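Local coordinates for poly-beta-1,6-N-acetyl-D-glucosamine export protein (Escherichia coli, PDB 4Y25) that exports the biofilm polysaccharide poly-beta-1,6-N-acetyl-D-glucosamine across the outer membrane, this chain being its C-terminal beta-barrel domain, at residues H121-R126 against T158-S163; N164-V169 against E194-H199; A218-W223 against W230-S235. All blocks are in the same frame, centred on the assembly; numbering follows the deposited sequence.

Contact 1 of 3, residues H121-R126 against T158-S163; sequences HRVPLR and TDFSDS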
loop_
_atom_site.group_PDB
_atom_site.type_symbol
_atom_site.label_atom_id
_atom_site.label_comp_id
_atom_site.label_asym_id
_atom_site.label_seq_id
_atom_site.Cartn_x
_atom_site.Cartn_y
_atom_site.Cartn_z
ATOM N N HIS A 121 -2.463 4.435 9.317
ATOM C CA HIS A 121 -1.247 3.679 9.045
ATOM C C HIS A 121 -0.202 4.594 8.422
ATOM O O HIS A 121 0.968 4.227 8.297
ATOM C CB HIS A 121 -1.533 2.496 8.120
ATOM C CG HIS A 121 -2.643 1.611 8.595
ATOM N ND1 HIS A 121 -2.554 0.858 9.747
ATOM C CD2 HIS A 121 -3.863 1.354 8.070
ATOM C CE1 HIS A 121 -3.674 0.179 9.912
ATOM N NE2 HIS A 121 -4.486 0.461 8.909
ATOM N N ARG A 122 -0.634 5.790 8.035
ATOM C CA ARG A 122 0.263 6.790 7.469
ATOM C C ARG A 122 1.188 7.343 8.549
ATOM O O ARG A 122 2.157 8.044 8.258
ATOM C CB ARG A 122 -0.535 7.914 6.803
ATOM C CG ARG A 122 -1.016 7.566 5.400
ATOM C CD ARG A 122 -0.636 8.647 4.405
ATOM N NE ARG A 122 -0.636 8.168 3.025
ATOM C CZ ARG A 122 0.391 7.547 2.451
ATOM N NH1 ARG A 122 1.503 7.323 3.140
ATOM N NH2 ARG A 122 0.308 7.148 1.188
ATOM N N VAL A 123 0.868 7.027 9.800
ATOM C CA VAL A 123 1.799 7.198 10.906
ATOM C C VAL A 123 2.742 5.999 10.929
ATOM O O VAL A 123 2.276 4.859 10.949
ATOM C CB VAL A 123 1.063 7.314 12.261
ATOM C CG1 VAL A 123 2.038 7.183 13.421
ATOM C CG2 VAL A 123 0.292 8.622 12.342
ATOM N N PRO A 124 4.065 6.247 10.906
ATOM C CA PRO A 124 5.060 5.165 10.975
ATOM C C PRO A 124 4.729 4.225 12.138
ATOM O O PRO A 124 4.633 4.697 13.270
ATOM C CB PRO A 124 6.385 5.911 11.191
ATOM C CG PRO A 124 5.992 7.303 11.633
ATOM C CD PRO A 124 4.691 7.578 10.951
ATOM N N LEU A 125 4.541 2.934 11.858
ATOM C CA LEU A 125 3.770 2.061 12.751
ATOM C C LEU A 125 4.229 1.892 14.189
ATOM O O LEU A 125 3.523 1.243 14.957
ATOM C CB LEU A 125 3.628 0.662 12.145
ATOM C CG LEU A 125 2.369 0.568 11.275
ATOM C CD1 LEU A 125 2.582 0.904 9.790
ATOM C CD2 LEU A 125 1.698 -0.781 11.465
ATOM N N ARG A 126 5.380 2.440 14.562
ATOM C CA ARG A 126 5.641 2.622 15.976
ATOM C C ARG A 126 6.429 3.898 16.245
ATOM O O ARG A 126 7.572 3.883 16.699
ATOM C CB ARG A 126 6.343 1.411 16.574
ATOM C CG ARG A 126 5.321 0.563 17.290
ATOM C CD ARG A 126 4.681 1.413 18.360
ATOM N NE ARG A 126 5.362 1.434 19.635
ATOM C CZ ARG A 126 4.773 1.272 20.818
ATOM N NH1 ARG A 126 3.442 1.207 20.960
ATOM N NH2 ARG A 126 5.537 1.313 21.894
ATOM N N THR A 158 -2.220 14.284 7.582
ATOM C CA THR A 158 -2.192 13.459 8.789
ATOM C C THR A 158 -1.870 14.270 10.039
ATOM O O THR A 158 -0.855 14.959 10.093
ATOM C CB THR A 158 -1.159 12.317 8.674
ATOM O OG1 THR A 158 -1.306 11.649 7.414
ATOM C CG2 THR A 158 -1.346 11.316 9.803
ATOM N N ASP A 159 -2.736 14.172 11.044
ATOM C CA ASP A 159 -2.535 14.873 12.308
ATOM C C ASP A 159 -2.036 13.926 13.396
ATOM O O ASP A 159 -2.741 12.997 13.790
ATOM C CB ASP A 159 -3.832 15.547 12.757
ATOM C CG ASP A 159 -3.604 16.934 13.322
ATOM O OD1 ASP A 159 -2.618 17.589 12.922
ATOM O OD2 ASP A 159 -4.412 17.367 14.172
ATOM N N PHE A 160 -0.818 14.167 13.877
ATOM C CA PHE A 160 -0.208 13.332 14.909
ATOM C C PHE A 160 -0.602 13.827 16.298
ATOM O O PHE A 160 -0.971 14.988 16.466
ATOM C CB PHE A 160 1.319 13.325 14.774
ATOM C CG PHE A 160 1.834 12.593 13.562
ATOM C CD1 PHE A 160 1.474 12.987 12.282
ATOM C CD2 PHE A 160 2.709 11.528 13.704
ATOM C CE1 PHE A 160 1.958 12.319 11.173
ATOM C CE2 PHE A 160 3.198 10.858 12.599
ATOM C CZ PHE A 160 2.822 11.254 11.332
ATOM N N SER A 161 -0.503 12.955 17.297
ATOM C CA SER A 161 -0.859 13.325 18.665
ATOM C C SER A 161 0.257 14.113 19.353
ATOM O O SER A 161 0.221 14.320 20.567
ATOM C CB SER A 161 -1.200 12.083 19.491
ATOM O OG SER A 161 -0.061 11.260 19.674
ATOM N N ASP A 162 1.245 14.549 18.577
ATOM C CA ASP A 162 2.321 15.382 19.102
ATOM C C ASP A 162 2.436 16.679 18.300
ATOM O O ASP A 162 3.537 17.184 18.070
ATOM C CB ASP A 162 3.651 14.616 19.102
ATOM C CG ASP A 162 4.178 14.336 17.703
ATOM O OD1 ASP A 162 3.399 14.431 16.733
ATOM O OD2 ASP A 162 5.378 14.013 17.574
ATOM N N SER A 163 1.282 17.185 17.867
ATOM C CA SER A 163 1.151 18.466 17.165
ATOM C C SER A 163 1.691 18.455 15.733
ATOM O O SER A 163 1.492 19.416 14.990
ATOM C CB SER A 163 1.835 19.587 17.959
ATOM O OG SER A 163 1.794 20.813 17.249
#
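Val123 lays its CG2 methyl over one face of the Phe160 ring, displaced from the centre toward the rim, in a CH-pi contact 3.9 Å from the ring centroid and 20° off the ring normal. Its other methyl, CG1, also reaches the ring, 3.9 Å from Phe160 CE2. The phenylalanine meets this branch because its CG is turned anti to the carbonyl carbon (chi1 -70°), and the two side chains then run antiparallel past one another. Pro124 comes in differently: its CD lies at the ring edge, 4.0 Å from Phe160 CE2, so methyl and pyrrolidine touch two separate aspects of one aromatic. Two residues back on strand 149-160, Thr158 continues the strip, its CG2 methyl 4.0 Å from Val123 CG2. The base of Arg122 brushes Thr158, CB to OG1 at 3.9 Å, while its guanidinium bends away to a weak, long ion pair with Glu168. Tyr203 widens the cluster by bringing its ring to Phe160 with the planes nearly parallel, and Arg166 touches both Pro124 and Phe160. No hydrogen bond links the two segments. One from Thr133 N to Ser161 OG ties the loop down farther on, but here it is held to the end of a barrel strand by apolar packing, in a buried patch bordered by charged groups.

Contact 2 of 3, residues N164-V169 against E194-H199; sequences NQRHEV and EQNTEH
Asn196 OD1 is gripped by two donors: Arg166 NE at 2.8 Å, in the plane of the guanidinium and on a lone pair of the amide oxygen, and Asn164 ND2 at 3.1 Å, nearly straight at 173°. The arginine reaches it with CG anti to the backbone N (chi1 177°) and a bend at chi3. Glu194 approaches the same guanidinium from another direction, its OE2 over one face and 3.0 Å from Arg166 NE, a salt bridge whose oxygen stands out of the guanidinium plane, so that the attraction is electrostatic rather than a directed hydrogen bond. Asn196 ND2 donates to that same Glu194 OE2, tying carboxylate and amide together, and also binds Pro206 O. At the open end of the hairpin, Asn164 OD1 takes the backbone N-H groups of Glu198, at 2.7 Å and on a lone pair, and of Thr197, at 2.8 Å and above the carbonyl plane; Asn205 ND2 adds to them. A side-chain amide can thus replace strand partners where regular pairing ends, as Asn164 does here. Thr197 OG1 in turn accepts from Gln165 N at 3.0 Å. Ordinary antiparallel pairing resumes with His167 and Gln195, joined by both backbone hydrogen bonds, their flat side chains running side by side on one face of the sheet. On the other face Glu168 and Glu194 touch through their CG atoms, 4.1 Å apart; Tyr192 OH binds a carboxylate oxygen of each and probably eases their mutual repulsion. In the barrel wall this hairpin of strands 165-179 and 183-195 is flanked by strand 149-160 beside Arg166 and Glu168, and on the other side by strand 208-225 and the residue before it, through backbone bonds of Thr209 to Glu194 and Ile207 to Asn196.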
loop_
_atom_site.group_PDB
_atom_site.type_symbol
_atom_site.label_atom_id
_atom_site.label_comp_id
_atom_site.label_asym_id
_atom_site.label_seq_id
_atom_site.Cartn_x
_atom_site.Cartn_y
_atom_site.Cartn_z
ATOM N N ASN A 164 2.363 17.378 15.339
ATOM C CA ASN A 164 2.907 17.295 13.988
ATOM C C ASN A 164 1.834 16.989 12.956
ATOM O O ASN A 164 1.038 16.069 13.135
ATOM C CB ASN A 164 4.004 16.233 13.907
ATOM C CG ASN A 164 4.674 16.192 12.542
ATOM O OD1 ASN A 164 5.560 16.996 12.248
ATOM N ND2 ASN A 164 4.250 15.256 11.700
ATOM N N GLN A 165 1.808 17.762 11.877
ATOM C CA GLN A 165 0.910 17.453 10.775
ATOM C C GLN A 165 1.688 17.182 9.494
ATOM O O GLN A 165 2.499 17.995 9.052
ATOM C CB GLN A 165 -0.117 18.572 10.553
ATOM C CG GLN A 165 0.321 19.965 10.952
ATOM C CD GLN A 165 -0.688 21.018 10.524
ATOM O OE1 GLN A 165 -1.891 20.864 10.743
ATOM N NE2 GLN A 165 -0.203 22.092 9.912
ATOM N N ARG A 166 1.423 16.019 8.911
ATOM C CA ARG A 166 2.089 15.582 7.695
ATOM C C ARG A 166 1.169 15.697 6.487
ATOM O O ARG A 166 0.112 15.069 6.442
ATOM C CB ARG A 166 2.568 14.138 7.847
ATOM C CG ARG A 166 3.210 13.559 6.603
ATOM C CD ARG A 166 3.781 12.183 6.884
ATOM N NE ARG A 166 4.796 12.224 7.932
ATOM C CZ ARG A 166 5.414 11.152 8.416
ATOM N NH1 ARG A 166 5.118 9.947 7.946
ATOM N NH2 ARG A 166 6.325 11.284 9.369
ATOM N N HIS A 167 1.571 16.505 5.512
ATOM C CA HIS A 167 0.838 16.593 4.258
ATOM C C HIS A 167 1.635 15.903 3.158
ATOM O O HIS A 167 2.675 16.396 2.729
ATOM C CB HIS A 167 0.556 18.051 3.881
ATOM C CG HIS A 167 0.233 18.929 5.050
ATOM N ND1 HIS A 167 1.206 19.508 5.837
ATOM C CD2 HIS A 167 -0.953 19.327 5.569
ATOM C CE1 HIS A 167 0.634 20.226 6.786
ATOM N NE2 HIS A 167 -0.678 20.132 6.647
ATOM N N GLU A 168 1.150 14.748 2.718
ATOM C CA GLU A 168 1.809 14.002 1.655
ATOM C C GLU A 168 1.077 14.191 0.333
ATOM O O GLU A 168 -0.145 14.317 0.307
ATOM C CB GLU A 168 1.885 12.516 2.006
ATOM C CG GLU A 168 2.686 12.214 3.258
ATOM C CD GLU A 168 2.681 10.738 3.607
ATOM O OE1 GLU A 168 3.387 9.961 2.932
ATOM O OE2 GLU A 168 1.974 10.355 4.560
ATOM N N VAL A 169 1.831 14.230 -0.761
ATOM C CA VAL A 169 1.252 14.296 -2.101
ATOM C C VAL A 169 2.018 13.361 -3.033
ATOM O O VAL A 169 3.247 13.307 -2.994
ATOM C CB VAL A 169 1.282 15.728 -2.687
ATOM C CG1 VAL A 169 0.632 15.754 -4.063
ATOM C CG2 VAL A 169 0.590 16.713 -1.762
ATOM N N GLU A 194 6.434 15.245 0.669
ATOM C CA GLU A 194 6.070 15.104 2.075
ATOM C C GLU A 194 6.575 16.285 2.896
ATOM O O GLU A 194 7.746 16.658 2.812
ATOM C CB GLU A 194 6.620 13.796 2.653
ATOM C CG GLU A 194 6.375 13.631 4.151
ATOM C CD GLU A 194 7.071 12.414 4.736
ATOM O OE1 GLU A 194 7.639 11.616 3.959
ATOM O OE2 GLU A 194 7.054 12.258 5.977
ATOM N N GLN A 195 5.684 16.870 3.690
ATOM C CA GLN A 195 6.047 17.987 4.553
ATOM C C GLN A 195 5.534 17.764 5.973
ATOM O O GLN A 195 4.387 17.368 6.175
ATOM C CB GLN A 195 5.504 19.301 3.983
ATOM C CG GLN A 195 5.433 20.449 4.980
ATOM C CD GLN A 195 4.007 20.824 5.332
ATOM O OE1 GLN A 195 3.064 20.435 4.642
ATOM N NE2 GLN A 195 3.841 21.580 6.413
ATOM N N ASN A 196 6.396 18.009 6.955
ATOM C CA ASN A 196 6.025 17.870 8.359
ATOM C C ASN A 196 6.243 19.170 9.124
ATOM O O ASN A 196 6.601 20.189 8.532
ATOM C CB ASN A 196 6.815 16.736 9.008
ATOM C CG ASN A 196 6.429 15.376 8.467
ATOM O OD1 ASN A 196 5.435 14.788 8.890
ATOM N ND2 ASN A 196 7.219 14.865 7.529
ATOM N N THR A 197 6.029 19.142 10.437
ATOM C CA THR A 197 6.138 20.360 11.234
ATOM C C THR A 197 7.008 20.203 12.484
ATOM O O THR A 197 7.877 21.038 12.735
ATOM C CB THR A 197 4.746 20.878 11.661
ATOM O OG1 THR A 197 3.997 19.817 12.265
ATOM C CG2 THR A 197 3.983 21.398 10.453
ATOM N N GLU A 198 6.780 19.152 13.267
ATOM C CA GLU A 198 7.557 18.950 14.491
ATOM C C GLU A 198 9.018 18.651 14.151
ATOM O O GLU A 198 9.305 17.795 13.316
ATOM C CB GLU A 198 6.956 17.824 15.337
ATOM C CG GLU A 198 7.395 17.843 16.797
ATOM C CD GLU A 198 6.722 18.942 17.604
ATOM O OE1 GLU A 198 5.789 19.589 17.080
ATOM O OE2 GLU A 198 7.127 19.159 18.766
ATOM N N HIS A 199 9.940 19.356 14.806
ATOM C CA HIS A 199 11.335 19.377 14.367
ATOM C C HIS A 199 12.268 18.443 15.134
ATOM O O HIS A 199 13.186 17.866 14.550
ATOM C CB HIS A 199 11.871 20.808 14.434
ATOM C CG HIS A 199 11.678 21.577 13.167
ATOM N ND1 HIS A 199 11.976 22.918 13.049
ATOM C CD2 HIS A 199 11.210 21.191 11.955
ATOM C CE1 HIS A 199 11.705 23.322 11.821
ATOM N NE2 HIS A 199 11.239 22.292 11.137
#

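Contact 3 of 3, residues A218-W223 against W230-S235; sequences ASHLLW and WEQIFS
A classic beta bulge sets Leu222 and Trp223 together opposite the single residue Trp230 and shifts by one the register of this antiparallel hairpin in the barrel wall. Trp230 O takes two backbone hydrogens at once, from Leu222 N at 2.8 Å and from Trp223 N at 3.2 Å, both in the carbonyl plane. Away from the bulge the ladder is regular: the His220-Gln232 and Ala218-Phe234 pairs each exchange two backbone hydrogen bonds, and Ala218 N meets Phe234 O at 2.7 Å. Packing between side chains is much less even. On the face carrying Ser219, Leu221, Glu231 and Ile233 contacts are few: Glu231 OE1 comes to 3.4 Å from Ser219 CB without a hydrogen bond, and Leu221 CD1 lies 4.1 Å from Glu231 CB. On the other face Trp223 and Phe234 lie on the surface, with His220 and Trp230 partly covered. Trp223 CE3, at the edge of its ring, lies 4.3 Å from Trp230 CB, and Gln232 NE2 makes a weak bond to His220 ND1; the amide oxygen of Gln232 has its firmer partner in Tyr256. Such surface tryptophans are consistent with the aromatic belts of outer-membrane barrels. The closest packing is at the bulge, which probably helps Leu222 to lie across the Trp230 indole, held at NE1 by Gln258. Leu222 CD1 sits over its six-membered ring, 3.6 Å from the centroid and 19° off the normal.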
loop_
_atom_site.group_PDB
_atom_site.type_symbol
_atom_site.label_atom_id
_atom_site.label_comp_id
_atom_site.label_asym_id
_atom_site.label_seq_id
_atom_site.Cartn_x
_atom_site.Cartn_y
_atom_site.Cartn_z
ATOM N N ALA A 218 7.989 -4.986 -15.793
ATOM C CA ALA A 218 7.807 -5.942 -16.877
ATOM C C ALA A 218 7.197 -7.238 -16.365
ATOM O O ALA A 218 7.785 -7.924 -15.531
ATOM C CB ALA A 218 9.134 -6.214 -17.571
ATOM N N SER A 219 6.008 -7.562 -16.860
ATOM C CA SER A 219 5.346 -8.813 -16.509
ATOM C C SER A 219 5.582 -9.858 -17.589
ATOM O O SER A 219 5.108 -9.713 -18.715
ATOM C CB SER A 219 3.844 -8.600 -16.309
ATOM O OG SER A 219 3.590 -7.706 -15.240
ATOM N N HIS A 220 6.323 -10.907 -17.250
ATOM C CA HIS A 220 6.558 -11.993 -18.191
ATOM C C HIS A 220 5.733 -13.216 -17.815
ATOM O O HIS A 220 5.608 -13.555 -16.638
ATOM C CB HIS A 220 8.040 -12.356 -18.248
ATOM C CG HIS A 220 8.362 -13.388 -19.283
ATOM N ND1 HIS A 220 8.942 -14.599 -18.974
ATOM C CD2 HIS A 220 8.176 -13.392 -20.625
ATOM C CE1 HIS A 220 9.104 -15.303 -20.080
ATOM N NE2 HIS A 220 8.648 -14.592 -21.096
ATOM N N LEU A 221 5.174 -13.875 -18.824
ATOM C CA LEU A 221 4.301 -15.021 -18.602
ATOM C C LEU A 221 5.066 -16.339 -18.710
ATOM O O LEU A 221 5.616 -16.668 -19.760
ATOM C CB LEU A 221 3.141 -14.998 -19.596
ATOM C CG LEU A 221 1.996 -15.972 -19.323
ATOM C CD1 LEU A 221 1.423 -15.740 -17.933
ATOM C CD2 LEU A 221 0.916 -15.826 -20.380
ATOM N N LEU A 222 5.094 -17.089 -17.613
ATOM C CA LEU A 222 5.828 -18.348 -17.559
ATOM C C LEU A 222 5.013 -19.506 -18.131
ATOM O O LEU A 222 5.541 -20.358 -18.850
ATOM C CB LEU A 222 6.239 -18.654 -16.118
ATOM C CG LEU A 222 7.199 -17.649 -15.480
ATOM C CD1 LEU A 222 7.528 -18.044 -14.055
ATOM C CD2 LEU A 222 8.473 -17.538 -16.302
ATOM N N TRP A 223 3.724 -19.529 -17.808
ATOM C CA TRP A 223 2.837 -20.586 -18.273
ATOM C C TRP A 223 1.377 -20.194 -18.106
ATOM O O TRP A 223 1.021 -19.462 -17.181
ATOM C CB TRP A 223 3.117 -21.887 -17.521
ATOM C CG TRP A 223 2.066 -22.934 -17.710
ATOM C CD1 TRP A 223 2.000 -23.857 -18.707
ATOM C CD2 TRP A 223 0.923 -23.163 -16.877
ATOM N NE1 TRP A 223 0.892 -24.654 -18.549
ATOM C CE2 TRP A 223 0.213 -24.246 -17.432
ATOM C CE3 TRP A 223 0.430 -22.556 -15.719
ATOM C CZ2 TRP A 223 -0.960 -24.738 -16.863
ATOM C CZ3 TRP A 223 -0.735 -23.048 -15.156
ATOM C CH2 TRP A 223 -1.418 -24.126 -15.730
ATOM N N TRP A 230 0.605 -18.313 -14.554
ATOM C CA TRP A 230 1.789 -18.121 -13.724
ATOM C C TRP A 230 2.729 -17.110 -14.371
ATOM O O TRP A 230 3.241 -17.348 -15.464
ATOM C CB TRP A 230 2.516 -19.451 -13.516
ATOM C CG TRP A 230 3.738 -19.354 -12.655
ATOM C CD1 TRP A 230 4.003 -18.410 -11.704
ATOM C CD2 TRP A 230 4.868 -20.232 -12.673
ATOM N NE1 TRP A 230 5.227 -18.650 -11.127
ATOM C CE2 TRP A 230 5.777 -19.764 -11.703
ATOM C CE3 TRP A 230 5.199 -21.372 -13.412
ATOM C CZ2 TRP A 230 6.995 -20.395 -11.454
ATOM C CZ3 TRP A 230 6.406 -21.998 -13.163
ATOM C CH2 TRP A 230 7.290 -21.507 -12.194
ATOM N N GLU A 231 2.962 -15.984 -13.703
ATOM C CA GLU A 231 3.817 -14.945 -14.272
ATOM C C GLU A 231 4.914 -14.488 -13.311
ATOM O O GLU A 231 4.794 -14.641 -12.097
ATOM C CB GLU A 231 2.979 -13.737 -14.696
ATOM C CG GLU A 231 2.331 -12.992 -13.540
ATOM C CD GLU A 231 1.805 -11.624 -13.941
ATOM O OE1 GLU A 231 2.083 -11.187 -15.079
ATOM O OE2 GLU A 231 1.115 -10.985 -13.119
ATOM N N GLN A 232 5.986 -13.930 -13.864
ATOM C CA GLN A 232 7.027 -13.318 -13.048
ATOM C C GLN A 232 7.068 -11.813 -13.282
ATOM O O GLN A 232 6.860 -11.334 -14.399
ATOM C CB GLN A 232 8.397 -13.930 -13.340
ATOM C CG GLN A 232 8.894 -13.703 -14.749
ATOM C CD GLN A 232 10.276 -14.271 -14.969
ATOM O OE1 GLN A 232 10.888 -14.816 -14.049
ATOM N NE2 GLN A 232 10.778 -14.149 -16.192
ATOM N N ILE A 233 7.342 -11.071 -12.219
ATOM C CA ILE A 233 7.340 -9.621 -12.286
ATOM C C ILE A 233 8.721 -9.058 -11.985
ATOM O O ILE A 233 9.270 -9.283 -10.909
ATOM C CB ILE A 233 6.329 -9.023 -11.296
ATOM C CG1 ILE A 233 4.960 -9.684 -11.476
ATOM C CG2 ILE A 233 6.248 -7.516 -11.474
ATOM C CD1 ILE A 233 4.060 -9.566 -10.266
ATOM N N PHE A 234 9.285 -8.333 -12.944
ATOM C CA PHE A 234 10.530 -7.618 -12.706
ATOM C C PHE A 234 10.298 -6.119 -12.802
ATOM O O PHE A 234 9.694 -5.637 -13.760
ATOM C CB PHE A 234 11.613 -8.046 -13.696
ATOM C CG PHE A 234 12.875 -7.243 -13.582
ATOM C CD1 PHE A 234 13.636 -7.289 -12.426
ATOM C CD2 PHE A 234 13.295 -6.433 -14.626
ATOM C CE1 PHE A 234 14.799 -6.545 -12.312
ATOM C CE2 PHE A 234 14.457 -5.688 -14.518
ATOM C CZ PHE A 234 15.209 -5.745 -13.359
ATOM N N SER A 235 10.772 -5.384 -11.799
ATOM C CA SER A 235 10.627 -3.934 -11.786
ATOM C C SER A 235 11.924 -3.271 -11.339
ATOM O O SER A 235 12.634 -3.796 -10.479
ATOM C CB SER A 235 9.477 -3.508 -10.871
ATOM O OG SER A 235 9.730 -3.882 -9.528
#

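In the fold
From the N terminus, contact 1 comes first, bringing the loop after strand 110-118 back onto the end of strand 149-160 across 31 intervening residues. Contact 2 begins at the next residue and closes the hairpin of strands 165-179 and 183-195 at its open end, 24 residues lying between; contact 3 then closes the short turn between strands 208-225 and 228-243. The three lie in series; none encloses or crosses another. Contacts 1 and 2 adjoin, with centres about 10 Å apart and a probable hydrogen bond from Thr158 N to Arg166 O. Contact 3 stands on the opposite side of the chain's centre, joined to the others through the closed sheet.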